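PDB 7BTX: MDM10 isoform 1 from Saccharomyces cerevisiae, which helps tether the endoplasmic reticulum to mitochondria as part of the ERMES complex and takes part in late assembly steps of the TOM complex. Local coordinates for residues F12-W18 and R160-Q166; L35-P40 and L427-W431; L74-A78 and K138-Y142. All blocks are in the same frame, centred on the assembly; numbering follows the deposited sequence.

Contact 1: F12-W18 and R160-Q166; sequences FYQSTHW and RLSPQTQ
W18 and Q166 stack. The glutamine lies over one face of the indole, CB nearest the six-membered ring, in a CH-pi contact over the face with its centroid 4.0 Å away, while the amide end follows the same face towards the pyrrole side. Ring and amide planes are 21° apart, and Q166 NE2 comes within 3.9 Å of W18 CD2. The rest of the glutamine reaches Y13: Q166 OE1 is 3.2 Å from CE1 of that ring, and Y13 OH is held by a hydrogen bond to Q187 of the neighbouring strand 179-189. W18 itself turns CG anti to its backbone N (chi1 -180°), which carries the indole out from the loop against Q166 and sets CD1 over the centre of the Y13 ring.

R160 meets the same indole quite differently. Its guanidinium stands steeply to the ring, planes 79° apart, with W18 CE3 over one of its faces; R160 NE is 3.9 Å from W18 CE3. What fixes the guanidinium is its own hairpin: NH1 donates to P163 O at 2.8 Å, P163 O lying in the guanidinium plane, though NH1 sits above the plane of that carbonyl, with a weaker bond from NE to S162 O. On the helix, T16 OG1 donates to F12 O at 2.9 Å. The backbone N of T16 reaches the same oxygen from the opposite face. With the indole cut back to an alanine, Q166 CB and one guanidinium face would probably lose their partner, and one face of the Y13 ring would be left without the indole CD1.

Here the end of N-terminal helix 5-16 and the residues after it pack on the turn joining strands 152-162 and 165-174, an arrangement in keeping with mitochondrial porin-type barrels, whose N-terminal helix lies inside the barrel.

Contact 2: L35-P40 and L427-W431; sequences LDFRIP and LKLLW
K428 runs its side chain between I39 and F37 before ending among backbone carbonyls. At the root, K428 CB sits 4.1 Å from both I39 CG1 and F37 CE2, and CG keeps its contact with I39 CG1. The chain then bends at chi2 and again at chi3, and this double turn swings CE over the face of the F37 ring, offset toward the rim. NZ finishes above the ring: it is 4.7 Å from the ring centroid and 6° off the normal, a cation-pi contact at a nearly perpendicular approach.

The ammonium also makes two hydrogen bonds. NZ donates to F37 O at 2.9 Å, tilted 20° from the carbonyl plane, and to L35 O at 3.3 Å, this one in the carbonyl plane. F37 therefore offers both its ring and its carbonyl, and its chi1 of 57° tucks CG between its own backbone N and carbonyl carbon, folding the ring back toward the strand.

Two residues along, L430 fills the other part of the contact. Its CB lies 3.6 Å from F37 CE2, and its CD2 reaches F37 CD2. The remaining branch, CD1, touches I39 CD1 at 3.9 Å and packs on P40 CD. K428 and L430 project from the same face of strand 426-434, onto which the linker between helix 30-33 and strand 44-48 is laid.

D36 OD1 stays 5.4 Å from K428 NZ, not in contact. Within the two segments the charge is met by two carbonyl oxygens and a ring face; E445 of a flanking strand also touches the lysine, as does S419. The carbonyl dipoles and the pi cloud probably help to hold the ammonium in place, while the leucine, isoleucine and proline supply plain apolar packing.

Contact 3: L74-A78 and K138-Y142; sequences LYSDA and KKSLY
Y142 N donates to Y75 O at 2.7 Å and 172°, the shortest hydrogen bond between L74-A78 and K138-Y142. It belongs to an antiparallel ladder in the wall of the beta barrel, as expected of the mitochondrial beta-barrel family. Y75 N returns a bond to Y142 O at 2.9 Å, making Y75 and Y142 a hydrogen-bonded pair, and S76 with L141 is the non-hydrogen-bonded pair beside it. The ladder runs one step beyond the strand end, where D77 N donates to S140 O at 2.9 Å; S76 CA also leans on that carbonyl through a CA-H...O contact, as L74 CA does on Y142 O. The two strand axes are 169° apart in direction.

The two faces of the ladder are dressed differently. On one, Y75 and Y142 lie side by side and point the same way, Y142 CD1 coming up to the edge of the Y75 ring near its plane, 3.8 Å from Y75 CD2. Y75 swings its ring away from its own N (chi1 166°), along the strand and beside that of its neighbour. On the other, L74 CD1 packs 4.0 Å from L141 CG, and both leucines touch L81. L74 also meets V8 of helix 5-16, so this face turns to the helix.

Past the strand ends side chains carry the contact. The aliphatic part of K139, bent at chi2, lies along D77 and A78, its CD 4.0 Å from D77 CB, and it also touches F12 of the helix. K139 NZ is 6.4 Å from D77 OD2, too far for a salt bridge. The hydroxyls of S140 and Y142 share a partner on the next strand, K159 NZ, which is hydrogen-bonded to both.

Contacts 1 and 3 are close neighbours, their centres about 11 Å apart. Strands 140-147 and 152-162 lie side by side in one sheet, where R160 N and K139 O make a probable hydrogen bond, and F12 of the helix packs on K139. Contact 2 lies on the opposite side of the chain's centre, its centre about 33 Å from that of contact 1, on another sheet. All three are partly buried, with contact 2 nearest the middle of the chain. Their chemistry follows their place: contact 3 is backbone pairing within the barrel wall, contact 1 stacks a tryptophan just past the helix on a strand turn, and contact 2 sets a linker against a strand through a lysine and apolar side chains.

Contact 1: F12-W18 and R160-Q166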
loop_
_atom_site.group_PDB
_atom_site.type_symbol
_atom_site.label_atom_id
_atom_site.label_comp_id
_atom_site.label_asym_id
_atom_site.label_seq_id
_atom_site.Cartn_x
_atom_site.Cartn_y
_atom_site.Cartn_z
ATOM N N PHE D 12 -19.714 -28.660 16.745
ATOM C CA PHE D 12 -20.993 -28.724 17.441
ATOM C C PHE D 12 -21.800 -29.927 16.986
ATOM O O PHE D 12 -22.600 -30.474 17.752
ATOM C CB PHE D 12 -21.775 -27.440 17.199
ATOM C CG PHE D 12 -23.014 -27.324 18.024
ATOM C CD1 PHE D 12 -22.934 -27.155 19.392
ATOM C CD2 PHE D 12 -24.260 -27.373 17.431
ATOM C CE1 PHE D 12 -24.070 -27.043 20.149
ATOM C CE2 PHE D 12 -25.398 -27.263 18.187
ATOM C CZ PHE D 12 -25.302 -27.098 19.543
ATOM N N TYR D 13 -21.605 -30.347 15.737
ATOM C CA TYR D 13 -22.298 -31.513 15.214
ATOM C C TYR D 13 -21.780 -32.804 15.820
ATOM O O TYR D 13 -22.571 -33.717 16.067
ATOM C CB TYR D 13 -22.150 -31.569 13.697
ATOM C CG TYR D 13 -23.050 -30.630 12.934
ATOM C CD1 TYR D 13 -23.958 -29.811 13.587
ATOM C CD2 TYR D 13 -22.984 -30.562 11.556
ATOM C CE1 TYR D 13 -24.772 -28.960 12.886
ATOM C CE2 TYR D 13 -23.797 -29.717 10.846
ATOM C CZ TYR D 13 -24.690 -28.922 11.515
ATOM O OH TYR D 13 -25.498 -28.069 10.806
ATOM N N GLN D 14 -20.478 -32.903 16.060
ATOM C CA GLN D 14 -19.892 -34.080 16.678
ATOM C C GLN D 14 -20.074 -34.102 18.185
ATOM O O GLN D 14 -19.864 -35.149 18.804
ATOM C CB GLN D 14 -18.400 -34.166 16.349
ATOM C CG GLN D 14 -18.087 -34.333 14.876
ATOM C CD GLN D 14 -16.761 -33.708 14.500
ATOM O OE1 GLN D 14 -15.924 -33.443 15.361
ATOM N NE2 GLN D 14 -16.566 -33.463 13.211
ATOM N N SER D 15 -20.451 -32.978 18.786
ATOM C CA SER D 15 -20.661 -32.905 20.224
ATOM C C SER D 15 -22.100 -33.163 20.629
ATOM O O SER D 15 -22.337 -33.692 21.718
ATOM C CB SER D 15 -20.232 -31.533 20.751
ATOM O OG SER D 15 -20.456 -31.439 22.144
ATOM N N THR D 16 -23.063 -32.801 19.786
ATOM C CA THR D 16 -24.471 -33.044 20.054
ATOM C C THR D 16 -25.022 -34.217 19.259
ATOM O O THR D 16 -26.222 -34.495 19.348
ATOM C CB THR D 16 -25.287 -31.787 19.764
ATOM O OG1 THR D 16 -25.258 -31.507 18.362
ATOM C CG2 THR D 16 -24.702 -30.620 20.502
ATOM N N HIS D 17 -24.163 -34.900 18.493
ATOM C CA HIS D 17 -24.495 -36.068 17.670
ATOM C C HIS D 17 -25.596 -35.750 16.655
ATOM O O HIS D 17 -26.688 -36.315 16.682
ATOM C CB HIS D 17 -24.867 -37.274 18.539
ATOM C CG HIS D 17 -23.835 -37.614 19.568
ATOM N ND1 HIS D 17 -22.519 -37.861 19.247
ATOM C CD2 HIS D 17 -23.925 -37.740 20.913
ATOM C CE1 HIS D 17 -21.842 -38.127 20.349
ATOM N NE2 HIS D 17 -22.672 -38.059 21.374
ATOM N N TRP D 18 -25.284 -34.827 15.750
ATOM C CA TRP D 18 -26.216 -34.477 14.689
ATOM C C TRP D 18 -26.077 -35.381 13.474
ATOM O O TRP D 18 -27.039 -35.513 12.704
ATOM C CB TRP D 18 -26.027 -33.014 14.284
ATOM C CG TRP D 18 -26.942 -32.544 13.194
ATOM C CD1 TRP D 18 -26.578 -32.102 11.961
ATOM C CD2 TRP D 18 -28.371 -32.481 13.233
ATOM N NE1 TRP D 18 -27.684 -31.762 11.230
ATOM C CE2 TRP D 18 -28.799 -31.985 11.991
ATOM C CE3 TRP D 18 -29.330 -32.789 14.200
ATOM C CZ2 TRP D 18 -30.137 -31.792 11.692
ATOM C CZ3 TRP D 18 -30.649 -32.601 13.900
ATOM C CH2 TRP D 18 -31.044 -32.098 12.661
ATOM N N ARG D 160 -30.624 -26.472 18.485
ATOM C CA ARG D 160 -31.184 -27.809 18.293
ATOM C C ARG D 160 -32.520 -27.880 19.027
ATOM O O ARG D 160 -32.599 -28.083 20.239
ATOM C CB ARG D 160 -30.229 -28.897 18.751
ATOM C CG ARG D 160 -30.737 -30.259 18.330
ATOM C CD ARG D 160 -29.701 -31.336 18.433
ATOM N NE ARG D 160 -30.249 -32.624 18.031
ATOM C CZ ARG D 160 -29.590 -33.771 18.120
ATOM N NH1 ARG D 160 -30.161 -34.902 17.739
ATOM N NH2 ARG D 160 -28.359 -33.790 18.601
ATOM N N LEU D 161 -33.591 -27.725 18.255
ATOM C CA LEU D 161 -34.928 -27.496 18.783
ATOM C C LEU D 161 -35.622 -28.764 19.264
ATOM O O LEU D 161 -36.630 -28.686 19.973
ATOM C CB LEU D 161 -35.782 -26.827 17.713
ATOM C CG LEU D 161 -35.205 -25.533 17.159
ATOM C CD1 LEU D 161 -36.046 -25.037 16.012
ATOM C CD2 LEU D 161 -35.145 -24.500 18.256
ATOM N N SER D 162 -35.090 -29.924 18.896
ATOM C CA SER D 162 -35.733 -31.223 19.062
ATOM C C SER D 162 -34.656 -32.260 18.761
ATOM O O SER D 162 -33.649 -31.904 18.138
ATOM C CB SER D 162 -36.941 -31.322 18.120
ATOM O OG SER D 162 -37.647 -32.541 18.198
ATOM N N PRO D 163 -34.783 -33.522 19.176
ATOM C CA PRO D 163 -33.753 -34.520 18.831
ATOM C C PRO D 163 -33.666 -34.891 17.354
ATOM O O PRO D 163 -32.748 -35.635 16.991
ATOM C CB PRO D 163 -34.190 -35.736 19.658
ATOM C CG PRO D 163 -35.617 -35.517 19.942
ATOM C CD PRO D 163 -35.701 -34.062 20.191
ATOM N N GLN D 164 -34.574 -34.408 16.510
ATOM C CA GLN D 164 -34.516 -34.667 15.082
ATOM C C GLN D 164 -34.833 -33.398 14.307
ATOM O O GLN D 164 -35.495 -33.453 13.269
ATOM C CB GLN D 164 -35.492 -35.779 14.708
ATOM C CG GLN D 164 -35.006 -37.176 15.052
ATOM C CD GLN D 164 -36.057 -38.229 14.800
ATOM O OE1 GLN D 164 -37.133 -37.935 14.285
ATOM N NE2 GLN D 164 -35.751 -39.466 15.166
ATOM N N THR D 165 -34.384 -32.252 14.809
ATOM C CA THR D 165 -34.691 -30.943 14.244
ATOM C C THR D 165 -33.630 -29.959 14.715
ATOM O O THR D 165 -33.226 -29.987 15.878
ATOM C CB THR D 165 -36.101 -30.487 14.662
ATOM O OG1 THR D 165 -37.087 -31.339 14.071
ATOM C CG2 THR D 165 -36.394 -29.064 14.287
ATOM N N GLN D 166 -33.166 -29.110 13.802
ATOM C CA GLN D 166 -32.185 -28.095 14.146
ATOM C C GLN D 166 -32.476 -26.837 13.349
ATOM O O GLN D 166 -32.998 -26.902 12.238
ATOM C CB GLN D 166 -30.769 -28.583 13.862
ATOM C CG GLN D 166 -29.735 -28.015 14.777
ATOM C CD GLN D 166 -28.355 -28.454 14.401
ATOM O OE1 GLN D 166 -27.857 -28.102 13.339
ATOM N NE2 GLN D 166 -27.724 -29.232 15.265
#

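Contact 2: L35-P40 and L427-W431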
loop_
_atom_site.group_PDB
_atom_site.type_symbol
_atom_site.label_atom_id
_atom_site.label_comp_id
_atom_site.label_asym_id
_atom_site.label_seq_id
_atom_site.Cartn_x
_atom_site.Cartn_y
_atom_site.Cartn_z
ATOM N N LEU D 35 -9.168 -33.628 -3.828
ATOM C CA LEU D 35 -8.933 -33.019 -5.128
ATOM C C LEU D 35 -8.799 -31.510 -5.056
ATOM O O LEU D 35 -7.875 -30.944 -5.648
ATOM C CB LEU D 35 -10.074 -33.360 -6.088
ATOM C CG LEU D 35 -10.489 -34.814 -6.263
ATOM C CD1 LEU D 35 -11.574 -34.865 -7.284
ATOM C CD2 LEU D 35 -9.364 -35.700 -6.646
ATOM N N ASP D 36 -9.706 -30.838 -4.352
ATOM C CA ASP D 36 -9.871 -29.394 -4.455
ATOM C C ASP D 36 -9.252 -28.640 -3.287
ATOM O O ASP D 36 -9.789 -27.610 -2.870
ATOM C CB ASP D 36 -11.352 -29.050 -4.573
ATOM C CG ASP D 36 -12.019 -29.746 -5.736
ATOM O OD1 ASP D 36 -11.337 -29.993 -6.750
ATOM O OD2 ASP D 36 -13.224 -30.052 -5.635
ATOM N N PHE D 37 -8.130 -29.117 -2.752
ATOM C CA PHE D 37 -7.490 -28.403 -1.659
ATOM C C PHE D 37 -6.778 -27.159 -2.191
ATOM O O PHE D 37 -6.676 -26.928 -3.398
ATOM C CB PHE D 37 -6.544 -29.323 -0.889
ATOM C CG PHE D 37 -5.473 -29.966 -1.724
ATOM C CD1 PHE D 37 -5.671 -31.214 -2.279
ATOM C CD2 PHE D 37 -4.246 -29.350 -1.902
ATOM C CE1 PHE D 37 -4.684 -31.815 -3.025
ATOM C CE2 PHE D 37 -3.262 -29.949 -2.651
ATOM C CZ PHE D 37 -3.480 -31.181 -3.209
ATOM N N ARG D 38 -6.274 -26.344 -1.271
ATOM C CA ARG D 38 -5.780 -25.016 -1.595
ATOM C C ARG D 38 -4.277 -24.944 -1.373
ATOM O O ARG D 38 -3.773 -25.394 -0.340
ATOM C CB ARG D 38 -6.491 -23.955 -0.754
ATOM C CG ARG D 38 -6.418 -22.561 -1.342
ATOM C CD ARG D 38 -7.073 -22.513 -2.705
ATOM N NE ARG D 38 -8.521 -22.653 -2.609
ATOM C CZ ARG D 38 -9.361 -21.634 -2.470
ATOM N NH1 ARG D 38 -8.897 -20.393 -2.417
ATOM N NH2 ARG D 38 -10.665 -21.854 -2.389
ATOM N N ILE D 39 -3.574 -24.367 -2.342
ATOM C CA ILE D 39 -2.129 -24.176 -2.288
ATOM C C ILE D 39 -1.850 -22.751 -1.825
ATOM O O ILE D 39 -2.483 -21.812 -2.326
ATOM C CB ILE D 39 -1.487 -24.455 -3.657
ATOM C CG1 ILE D 39 -1.739 -25.898 -4.081
ATOM C CG2 ILE D 39 0.000 -24.179 -3.638
ATOM C CD1 ILE D 39 -1.332 -26.900 -3.065
ATOM N N PRO D 40 -0.950 -22.543 -0.863
ATOM C CA PRO D 40 -0.566 -21.179 -0.497
ATOM C C PRO D 40 0.195 -20.500 -1.622
ATOM O O PRO D 40 0.893 -21.143 -2.407
ATOM C CB PRO D 40 0.324 -21.383 0.733
ATOM C CG PRO D 40 0.003 -22.742 1.223
ATOM C CD PRO D 40 -0.324 -23.539 0.019
ATOM N N LEU D 427 -0.507 -30.091 -11.489
ATOM C CA LEU D 427 -0.122 -31.070 -10.479
ATOM C C LEU D 427 0.114 -30.291 -9.190
ATOM O O LEU D 427 1.160 -29.659 -9.029
ATOM C CB LEU D 427 1.112 -31.853 -10.902
ATOM C CG LEU D 427 1.776 -32.765 -9.869
ATOM C CD1 LEU D 427 0.818 -33.819 -9.387
ATOM C CD2 LEU D 427 3.017 -33.410 -10.440
ATOM N N LYS D 428 -0.867 -30.312 -8.299
ATOM C CA LYS D 428 -0.720 -29.658 -7.012
ATOM C C LYS D 428 -0.098 -30.617 -6.014
ATOM O O LYS D 428 -0.498 -31.774 -5.916
ATOM C CB LYS D 428 -2.072 -29.177 -6.497
ATOM C CG LYS D 428 -2.708 -28.110 -7.348
ATOM C CD LYS D 428 -4.208 -28.253 -7.379
ATOM C CE LYS D 428 -4.816 -28.006 -6.019
ATOM N NZ LYS D 428 -6.295 -28.125 -6.057
ATOM N N LEU D 429 0.894 -30.134 -5.282
ATOM C CA LEU D 429 1.479 -30.872 -4.177
ATOM C C LEU D 429 1.318 -30.050 -2.912
ATOM O O LEU D 429 1.322 -28.821 -2.958
ATOM C CB LEU D 429 2.959 -31.174 -4.408
ATOM C CG LEU D 429 3.350 -32.008 -5.623
ATOM C CD1 LEU D 429 3.823 -31.125 -6.757
ATOM C CD2 LEU D 429 4.427 -32.994 -5.233
ATOM N N LEU D 430 1.175 -30.729 -1.781
ATOM C CA LEU D 430 0.974 -30.033 -0.522
ATOM C C LEU D 430 1.456 -30.910 0.615
ATOM O O LEU D 430 1.042 -32.063 0.724
ATOM C CB LEU D 430 -0.498 -29.675 -0.312
ATOM C CG LEU D 430 -0.834 -28.840 0.925
ATOM C CD1 LEU D 430 -0.455 -27.394 0.723
ATOM C CD2 LEU D 430 -2.295 -28.955 1.261
ATOM N N TRP D 431 2.324 -30.365 1.452
ATOM C CA TRP D 431 2.726 -31.010 2.688
ATOM C C TRP D 431 2.159 -30.220 3.857
ATOM O O TRP D 431 2.085 -28.993 3.802
ATOM C CB TRP D 431 4.246 -31.106 2.796
ATOM C CG TRP D 431 4.702 -31.695 4.075
ATOM C CD1 TRP D 431 4.624 -32.996 4.442
ATOM C CD2 TRP D 431 5.296 -31.001 5.172
ATOM N NE1 TRP D 431 5.137 -33.165 5.701
ATOM C CE2 TRP D 431 5.557 -31.951 6.172
ATOM C CE3 TRP D 431 5.633 -29.667 5.407
ATOM C CZ2 TRP D 431 6.138 -31.611 7.385
ATOM C CZ3 TRP D 431 6.206 -29.334 6.608
ATOM C CH2 TRP D 431 6.454 -30.300 7.583
#

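Contact 3: L74-A78 and K138-Y142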
loop_
_atom_site.group_PDB
_atom_site.type_symbol
_atom_site.label_atom_id
_atom_site.label_comp_id
_atom_site.label_asym_id
_atom_site.label_seq_id
_atom_site.Cartn_x
_atom_site.Cartn_y
_atom_site.Cartn_z
ATOM N N LEU D 74 -17.487 -17.029 21.027
ATOM C CA LEU D 74 -18.048 -18.368 20.890
ATOM C C LEU D 74 -18.550 -18.847 22.241
ATOM O O LEU D 74 -17.758 -19.096 23.152
ATOM C CB LEU D 74 -17.022 -19.342 20.313
ATOM C CG LEU D 74 -17.361 -20.830 20.367
ATOM C CD1 LEU D 74 -18.487 -21.153 19.425
ATOM C CD2 LEU D 74 -16.148 -21.646 20.027
ATOM N N TYR D 75 -19.864 -18.980 22.364
ATOM C CA TYR D 75 -20.504 -19.534 23.546
ATOM C C TYR D 75 -21.418 -20.660 23.095
ATOM O O TYR D 75 -22.094 -20.533 22.071
ATOM C CB TYR D 75 -21.291 -18.459 24.294
ATOM C CG TYR D 75 -22.240 -19.016 25.319
ATOM C CD1 TYR D 75 -21.764 -19.642 26.460
ATOM C CD2 TYR D 75 -23.610 -18.929 25.141
ATOM C CE1 TYR D 75 -22.625 -20.163 27.396
ATOM C CE2 TYR D 75 -24.481 -19.447 26.072
ATOM C CZ TYR D 75 -23.982 -20.062 27.198
ATOM O OH TYR D 75 -24.849 -20.579 28.130
ATOM N N SER D 76 -21.438 -21.758 23.840
ATOM C CA SER D 76 -22.288 -22.888 23.507
ATOM C C SER D 76 -22.724 -23.641 24.756
ATOM O O SER D 76 -21.983 -23.735 25.736
ATOM C CB SER D 76 -21.576 -23.843 22.571
ATOM O OG SER D 76 -20.651 -24.630 23.291
ATOM N N ASP D 77 -23.939 -24.191 24.701
ATOM C CA ASP D 77 -24.446 -25.020 25.789
ATOM C C ASP D 77 -23.798 -26.394 25.807
ATOM O O ASP D 77 -23.719 -27.021 26.867
ATOM C CB ASP D 77 -25.962 -25.189 25.678
ATOM C CG ASP D 77 -26.703 -23.878 25.719
ATOM O OD1 ASP D 77 -26.045 -22.821 25.661
ATOM O OD2 ASP D 77 -27.946 -23.904 25.805
ATOM N N ALA D 78 -23.355 -26.882 24.651
ATOM C CA ALA D 78 -22.690 -28.176 24.561
ATOM C C ALA D 78 -21.321 -28.074 25.210
ATOM O O ALA D 78 -20.378 -27.552 24.610
ATOM C CB ALA D 78 -22.568 -28.608 23.104
ATOM N N LYS D 138 -31.853 -29.436 25.052
ATOM C CA LYS D 138 -31.706 -28.597 23.872
ATOM C C LYS D 138 -30.420 -27.792 23.977
ATOM O O LYS D 138 -30.252 -26.999 24.909
ATOM C CB LYS D 138 -32.909 -27.672 23.722
ATOM C CG LYS D 138 -34.234 -28.398 23.675
ATOM C CD LYS D 138 -35.393 -27.461 23.945
ATOM C CE LYS D 138 -35.436 -26.329 22.940
ATOM N NZ LYS D 138 -36.717 -25.583 23.023
ATOM N N LYS D 139 -29.520 -27.991 23.026
ATOM C CA LYS D 139 -28.253 -27.284 22.982
ATOM C C LYS D 139 -28.362 -26.055 22.092
ATOM O O LYS D 139 -29.325 -25.883 21.345
ATOM C CB LYS D 139 -27.147 -28.204 22.472
ATOM C CG LYS D 139 -26.954 -29.443 23.318
ATOM C CD LYS D 139 -26.615 -29.069 24.748
ATOM C CE LYS D 139 -26.154 -30.268 25.554
ATOM N NZ LYS D 139 -25.948 -29.901 26.979
ATOM N N SER D 140 -27.364 -25.184 22.195
ATOM C CA SER D 140 -27.300 -24.001 21.354
ATOM C C SER D 140 -25.847 -23.613 21.163
ATOM O O SER D 140 -24.982 -23.978 21.957
ATOM C CB SER D 140 -28.081 -22.827 21.947
ATOM O OG SER D 140 -29.465 -23.114 22.017
ATOM N N LEU D 141 -25.588 -22.876 20.089
ATOM C CA LEU D 141 -24.269 -22.324 19.818
ATOM C C LEU D 141 -24.441 -20.893 19.360
ATOM O O LEU D 141 -25.277 -20.615 18.501
ATOM C CB LEU D 141 -23.513 -23.143 18.769
ATOM C CG LEU D 141 -22.079 -22.732 18.431
ATOM C CD1 LEU D 141 -21.251 -23.943 18.239
ATOM C CD2 LEU D 141 -22.015 -21.936 17.148
ATOM N N TYR D 142 -23.656 -19.995 19.933
ATOM C CA TYR D 142 -23.594 -18.615 19.496
ATOM C C TYR D 142 -22.165 -18.290 19.103
ATOM O O TYR D 142 -21.226 -18.536 19.858
ATOM C CB TYR D 142 -24.073 -17.666 20.591
ATOM C CG TYR D 142 -25.498 -17.914 21.002
ATOM C CD1 TYR D 142 -25.799 -18.767 22.053
ATOM C CD2 TYR D 142 -26.541 -17.307 20.329
ATOM C CE1 TYR D 142 -27.097 -19.004 22.418
ATOM C CE2 TYR D 142 -27.841 -17.534 20.693
ATOM C CZ TYR D 142 -28.112 -18.382 21.734
ATOM O OH TYR D 142 -29.414 -18.607 22.095
#